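Local atomic coordinates of nsp9 (Porcine coronavirus HKU15, PDB entry 5YM6), a protein that probably binds single-stranded nucleic acid in the coronavirus replication machinery, with dimerization enhancing its affinity. Residues Arg7-Ala12 / Phe29-Thr34; Asp66-Phe71 / Tyr83-Gln88. All coordinates share one frame; numbering follows the deposited sequence.

Interaction 1: Arg7-Ala12 / Phe29-Thr34; sequences RNVFTA and FYVTRT
Asn8 and Phe10 pair with Thr32 and Tyr30 through two hydrogen-bonded rungs of an antiparallel hairpin, four backbone bonds in all. The tightest runs from Thr32 N to Asn8 O at 2.8 Å; Tyr30 N reaches Phe10 O at 2.9 Å. Val9 and Thr11 face Val31 and Phe29 in the non-hydrogen-bonded pairs.

The aromatic contacts fall on both faces of the sheet. On one, the Phe10 ring, whose CG lies between the backbone N and the carbonyl carbon (chi1 87°), leans across to the partner strand, nearly parallel to the Tyr30 ring but slid well off it, centroids 5.4 Å apart. Thr32 CG2 meets the edge of the Phe10 ring at CD1 (3.7 Å). On the other, Thr11 CG2 sits over the face of Phe29, 4.0 Å from the ring centroid, a CH-pi contact. Beta-branched Val9 and Val31 suit an extended backbone and meet here through their CG2 methyls.

Charge gathers at the open end: Arg33 CD lies over the rim of one face of the Arg7 guanidinium, and Arg7 NH1 lies 3.2 Å from Arg33 NE, two donors that cannot bond to each other. Tyr30 OH bonds to Asn14. Strand 36-44 pairs with Phe29 and Val31, while helix 92-105 packs against Arg7, Val9 and Val31.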
# COMPACT_ATOMS: atom_id res chain seq x y z
N ARG B 7 9.50 -1.59 -1.33
CA ARG B 7 8.98 -1.29 -2.65
C ARG B 7 8.84 0.21 -2.78
O ARG B 7 8.59 0.91 -1.81
CB ARG B 7 7.64 -2.00 -2.86
CG ARG B 7 7.73 -3.52 -2.92
CD ARG B 7 6.36 -4.13 -2.72
NE ARG B 7 6.31 -5.55 -3.08
CZ ARG B 7 6.70 -6.54 -2.30
NH1 ARG B 7 6.60 -7.79 -2.73
NH2 ARG B 7 7.20 -6.30 -1.09
N ASN B 8 9.01 0.72 -3.99
CA ASN B 8 8.82 2.13 -4.22
C ASN B 8 7.77 2.35 -5.29
O ASN B 8 7.45 1.43 -6.05
CB ASN B 8 10.13 2.81 -4.63
CG ASN B 8 11.07 3.01 -3.47
OD1 ASN B 8 10.64 3.22 -2.33
ND2 ASN B 8 12.37 2.96 -3.74
N VAL B 9 7.22 3.55 -5.32
CA VAL B 9 6.35 3.98 -6.40
C VAL B 9 7.02 5.12 -7.17
O VAL B 9 7.48 6.10 -6.57
CB VAL B 9 4.96 4.44 -5.89
CG1 VAL B 9 4.14 5.05 -7.02
CG2 VAL B 9 4.20 3.29 -5.24
N PHE B 10 7.10 5.02 -8.49
CA PHE B 10 7.50 6.19 -9.25
C PHE B 10 6.54 6.35 -10.42
O PHE B 10 5.93 5.39 -10.88
CB PHE B 10 8.97 6.12 -9.71
CG PHE B 10 9.19 5.40 -11.02
CD1 PHE B 10 9.43 4.04 -11.05
CD2 PHE B 10 9.21 6.10 -12.22
CE1 PHE B 10 9.64 3.38 -12.26
CE2 PHE B 10 9.43 5.44 -13.43
CZ PHE B 10 9.64 4.09 -13.44
N THR B 11 6.40 7.59 -10.87
CA THR B 11 5.41 7.93 -11.87
C THR B 11 6.04 8.40 -13.18
O THR B 11 7.07 9.08 -13.18
CB THR B 11 4.46 9.02 -11.35
OG1 THR B 11 5.22 10.20 -11.06
CG2 THR B 11 3.77 8.56 -10.08
N ALA B 12 5.43 8.01 -14.29
CA ALA B 12 5.82 8.54 -15.59
C ALA B 12 4.58 8.69 -16.46
O ALA B 12 3.52 9.00 -15.95
CB ALA B 12 6.83 7.62 -16.24
N PHE B 29 1.59 4.92 -12.75
CA PHE B 29 2.14 4.59 -11.43
C PHE B 29 2.76 3.21 -11.49
O PHE B 29 2.08 2.22 -11.76
CB PHE B 29 1.05 4.62 -10.35
CG PHE B 29 0.49 6.00 -10.11
CD1 PHE B 29 -0.41 6.57 -11.01
CD2 PHE B 29 0.87 6.73 -9.01
CE1 PHE B 29 -0.92 7.83 -10.80
CE2 PHE B 29 0.36 8.00 -8.80
CZ PHE B 29 -0.52 8.54 -9.69
N TYR B 30 4.06 3.15 -11.26
CA TYR B 30 4.78 1.89 -11.26
C TYR B 30 5.18 1.52 -9.84
O TYR B 30 5.55 2.38 -9.06
CB TYR B 30 6.03 1.97 -12.13
CG TYR B 30 5.77 2.07 -13.61
CD1 TYR B 30 5.63 3.30 -14.23
CD2 TYR B 30 5.70 0.93 -14.39
CE1 TYR B 30 5.39 3.39 -15.59
CE2 TYR B 30 5.47 1.00 -15.75
CZ TYR B 30 5.32 2.24 -16.34
OH TYR B 30 5.09 2.31 -17.69
N VAL B 31 5.09 0.24 -9.51
CA VAL B 31 5.70 -0.25 -8.28
C VAL B 31 7.00 -0.94 -8.66
O VAL B 31 7.02 -1.78 -9.55
CB VAL B 31 4.78 -1.21 -7.50
CG1 VAL B 31 5.55 -1.84 -6.34
CG2 VAL B 31 3.57 -0.45 -6.97
N THR B 32 8.07 -0.57 -7.97
CA THR B 32 9.37 -1.19 -8.18
C THR B 32 9.73 -2.08 -6.99
O THR B 32 9.42 -1.75 -5.85
CB THR B 32 10.49 -0.16 -8.37
OG1 THR B 32 10.69 0.56 -7.14
CG2 THR B 32 10.15 0.81 -9.47
N ARG B 33 10.40 -3.18 -7.30
CA ARG B 33 10.90 -4.10 -6.28
C ARG B 33 11.99 -4.97 -6.89
O ARG B 33 11.81 -5.54 -7.96
CB ARG B 33 9.78 -4.97 -5.73
CG ARG B 33 10.21 -5.87 -4.58
CD ARG B 33 9.40 -7.16 -4.55
NE ARG B 33 9.77 -8.00 -3.41
CZ ARG B 33 10.75 -8.91 -3.43
NH1 ARG B 33 11.01 -9.62 -2.35
NH2 ARG B 33 11.46 -9.09 -4.54
N THR B 34 13.12 -5.07 -6.19
CA THR B 34 14.23 -5.91 -6.63
C THR B 34 14.67 -5.57 -8.06
O THR B 34 14.84 -6.47 -8.89
CB THR B 34 13.85 -7.39 -6.52

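Interaction 2: Asp66-Phe71 / Tyr83-Gln88; sequences DPPMRF and YLYFIQ
Leu84 O receives Met69 N at 2.8 Å in the plane of its carbonyl, and Pro68 CA adds a CH···O contact to the same oxygen at 3.4 Å. Leu84 N answers with a nearly straight bond to Met69 O (2.8 Å, 175° at the hydrogen), so Met69 and Leu84 form a hydrogen-bonded antiparallel pair. Before it direct pairing lapses: Pro67 and Pro68 have no N-H to offer, and at Pro67 a water takes over, bridging Pro67 O and Phe86 N. The backbones meet again where Asp66 N donates to Phe86 O at 2.8 Å.

The hairpin of strands 69-71 and 82-86 forms one border of the nsp9 sheet, a barrel related to the OB fold, and the second subunit meets it through backbone bonds from Arg70 and packing of its Leu4 on Phe71 and Leu84.

Pro68 lies alongside Tyr85 with CB over the rim of one ring face, 3.8 Å from the centroid, a CH-pi contact. Tyr85 OH bonds to Lys46 O and Leu49 N, two bonds that hold the phenol end of the ring against which Pro68 packs. Arg70 runs alongside Tyr83, CG anti to the backbone N (chi1 179°), and presents one guanidinium face to Tyr83 CE1, the planes 79° apart. On the other side of the sheet, Phe71 CE1 packs on Leu84 CB at 4.0 Å.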
# COMPACT_ATOMS: atom_id res chain seq x y z
N ASP B 66 -9.31 -1.48 -14.89
CA ASP B 66 -10.50 -1.55 -14.03
C ASP B 66 -11.28 -0.24 -14.14
O ASP B 66 -10.74 0.75 -14.60
CB ASP B 66 -10.10 -1.83 -12.58
CG ASP B 66 -9.63 -3.25 -12.38
OD1 ASP B 66 -9.96 -4.09 -13.22
OD2 ASP B 66 -8.94 -3.52 -11.37
N PRO B 67 -12.57 -0.24 -13.76
CA PRO B 67 -13.38 0.98 -13.87
C PRO B 67 -12.77 2.11 -13.04
O PRO B 67 -12.17 1.83 -12.02
CB PRO B 67 -14.76 0.56 -13.33
CG PRO B 67 -14.53 -0.72 -12.59
CD PRO B 67 -13.37 -1.39 -13.27
N PRO B 68 -12.93 3.36 -13.49
CA PRO B 68 -12.30 4.50 -12.81
C PRO B 68 -12.84 4.74 -11.41
O PRO B 68 -14.00 4.47 -11.12
CB PRO B 68 -12.62 5.68 -13.74
CG PRO B 68 -13.80 5.24 -14.53
CD PRO B 68 -13.59 3.76 -14.74
N MET B 69 -11.97 5.23 -10.54
CA MET B 69 -12.41 5.75 -9.26
C MET B 69 -12.09 7.23 -9.17
O MET B 69 -11.02 7.68 -9.56
CB MET B 69 -11.77 5.00 -8.12
CG MET B 69 -12.00 3.52 -8.19
SD MET B 69 -11.36 2.76 -6.72
CE MET B 69 -12.58 3.32 -5.53
N ARG B 70 -13.03 7.99 -8.62
CA ARG B 70 -12.93 9.44 -8.64
C ARG B 70 -12.24 9.97 -7.39
O ARG B 70 -12.46 9.48 -6.29
CB ARG B 70 -14.34 10.02 -8.78
CG ARG B 70 -14.42 11.53 -8.80
CD ARG B 70 -15.87 11.98 -8.77
NE ARG B 70 -16.65 11.39 -9.85
CZ ARG B 70 -17.08 12.07 -10.91
NH1 ARG B 70 -16.81 13.37 -11.03
NH2 ARG B 70 -17.78 11.45 -11.86
N PHE B 71 -11.37 10.97 -7.56
CA PHE B 71 -10.89 11.74 -6.41
C PHE B 71 -10.49 13.15 -6.84
O PHE B 71 -10.31 13.43 -8.02
CB PHE B 71 -9.72 11.03 -5.70
CG PHE B 71 -8.43 11.03 -6.48
CD1 PHE B 71 -8.22 10.12 -7.50
CD2 PHE B 71 -7.42 11.92 -6.17
CE1 PHE B 71 -7.03 10.11 -8.21
CE2 PHE B 71 -6.22 11.91 -6.87
CZ PHE B 71 -6.02 11.00 -7.89
N TYR B 83 -9.43 10.73 -12.38
CA TYR B 83 -9.86 9.33 -12.29
C TYR B 83 -8.68 8.38 -12.19
O TYR B 83 -7.76 8.45 -12.98
CB TYR B 83 -10.71 8.95 -13.49
CG TYR B 83 -11.95 9.80 -13.59
CD1 TYR B 83 -13.09 9.49 -12.85
CD2 TYR B 83 -11.96 10.93 -14.38
CE1 TYR B 83 -14.22 10.30 -12.93
CE2 TYR B 83 -13.06 11.73 -14.46
CZ TYR B 83 -14.19 11.42 -13.73
OH TYR B 83 -15.29 12.25 -13.84
N LEU B 84 -8.74 7.51 -11.19
CA LEU B 84 -7.71 6.51 -10.96
C LEU B 84 -8.19 5.18 -11.53
O LEU B 84 -9.32 4.75 -11.24
CB LEU B 84 -7.41 6.38 -9.46
CG LEU B 84 -6.52 5.22 -9.00
CD1 LEU B 84 -5.09 5.47 -9.39
CD2 LEU B 84 -6.61 5.01 -7.48
N TYR B 85 -7.35 4.56 -12.35
CA TYR B 85 -7.67 3.25 -12.92
C TYR B 85 -6.58 2.28 -12.54
O TYR B 85 -5.41 2.52 -12.86
CB TYR B 85 -7.72 3.28 -14.45
CG TYR B 85 -8.67 4.22 -15.13
CD1 TYR B 85 -8.38 5.58 -15.24
CD2 TYR B 85 -9.81 3.74 -15.76
CE1 TYR B 85 -9.24 6.44 -15.91
CE2 TYR B 85 -10.66 4.60 -16.45
CZ TYR B 85 -10.37 5.94 -16.51
OH TYR B 85 -11.21 6.79 -17.19
N PHE B 86 -6.95 1.18 -11.88
CA PHE B 86 -5.99 0.12 -11.65
C PHE B 86 -5.93 -0.78 -12.87
O PHE B 86 -6.92 -0.96 -13.58
CB PHE B 86 -6.33 -0.70 -10.41
CG PHE B 86 -6.02 0.01 -9.14
CD1 PHE B 86 -4.71 0.22 -8.76
CD2 PHE B 86 -7.04 0.50 -8.34
CE1 PHE B 86 -4.41 0.89 -7.60
CE2 PHE B 86 -6.74 1.17 -7.17
CZ PHE B 86 -5.42 1.36 -6.81
N ILE B 87 -4.75 -1.33 -13.12
CA ILE B 87 -4.57 -2.27 -14.21
C ILE B 87 -5.24 -3.59 -13.79
O ILE B 87 -5.14 -3.99 -12.63
CB ILE B 87 -3.07 -2.47 -14.55
CG1 ILE B 87 -2.61 -1.41 -15.58
CG2 ILE B 87 -2.81 -3.84 -15.15
CD1 ILE B 87 -2.75 0.01 -15.12
N GLN B 88 -5.92 -4.25 -14.72
CA GLN B 88 -6.69 -5.44 -14.38
C GLN B 88 -5.80 -6.52 -13.76
O GLN B 88 -4.68 -6.75 -14.22
CB GLN B 88 -7.41 -6.00 -15.61
CG GLN B 88 -8.30 -7.19 -15.24
CD GLN B 88 -9.19 -7.66 -16.38
OE1 GLN B 88 -8.82 -7.57 -17.55
NE2 GLN B 88 -10.37 -8.17 -16.03
O HOH W 1 -9.64 1.16 -10.86

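Overall arrangement
From the N terminus, the chain first makes interaction 1, whose 16 intervening residues, mostly strand, close the hairpin of strands 8-18 and 23-33. Strand 36-44 then follows, pairing with 23-33 on one side and 82-86 on the other, and so links the two contacts through the same sheet. Interaction 2 comes later, closing a loop of 11 residues, part of it unmodelled, between segments 66-71 and 83-88, in the hairpin of strands 69-71 and 82-86. The two contacts are in series; neither nests in nor crosses the other. The centres of interactions 1 and 2 are about 17 Å apart, and the two contacts lie on opposite sides of the chain's centre. Helix 92-105 packs against both, and each touches the second subunit, joining sheet, helix and dimer.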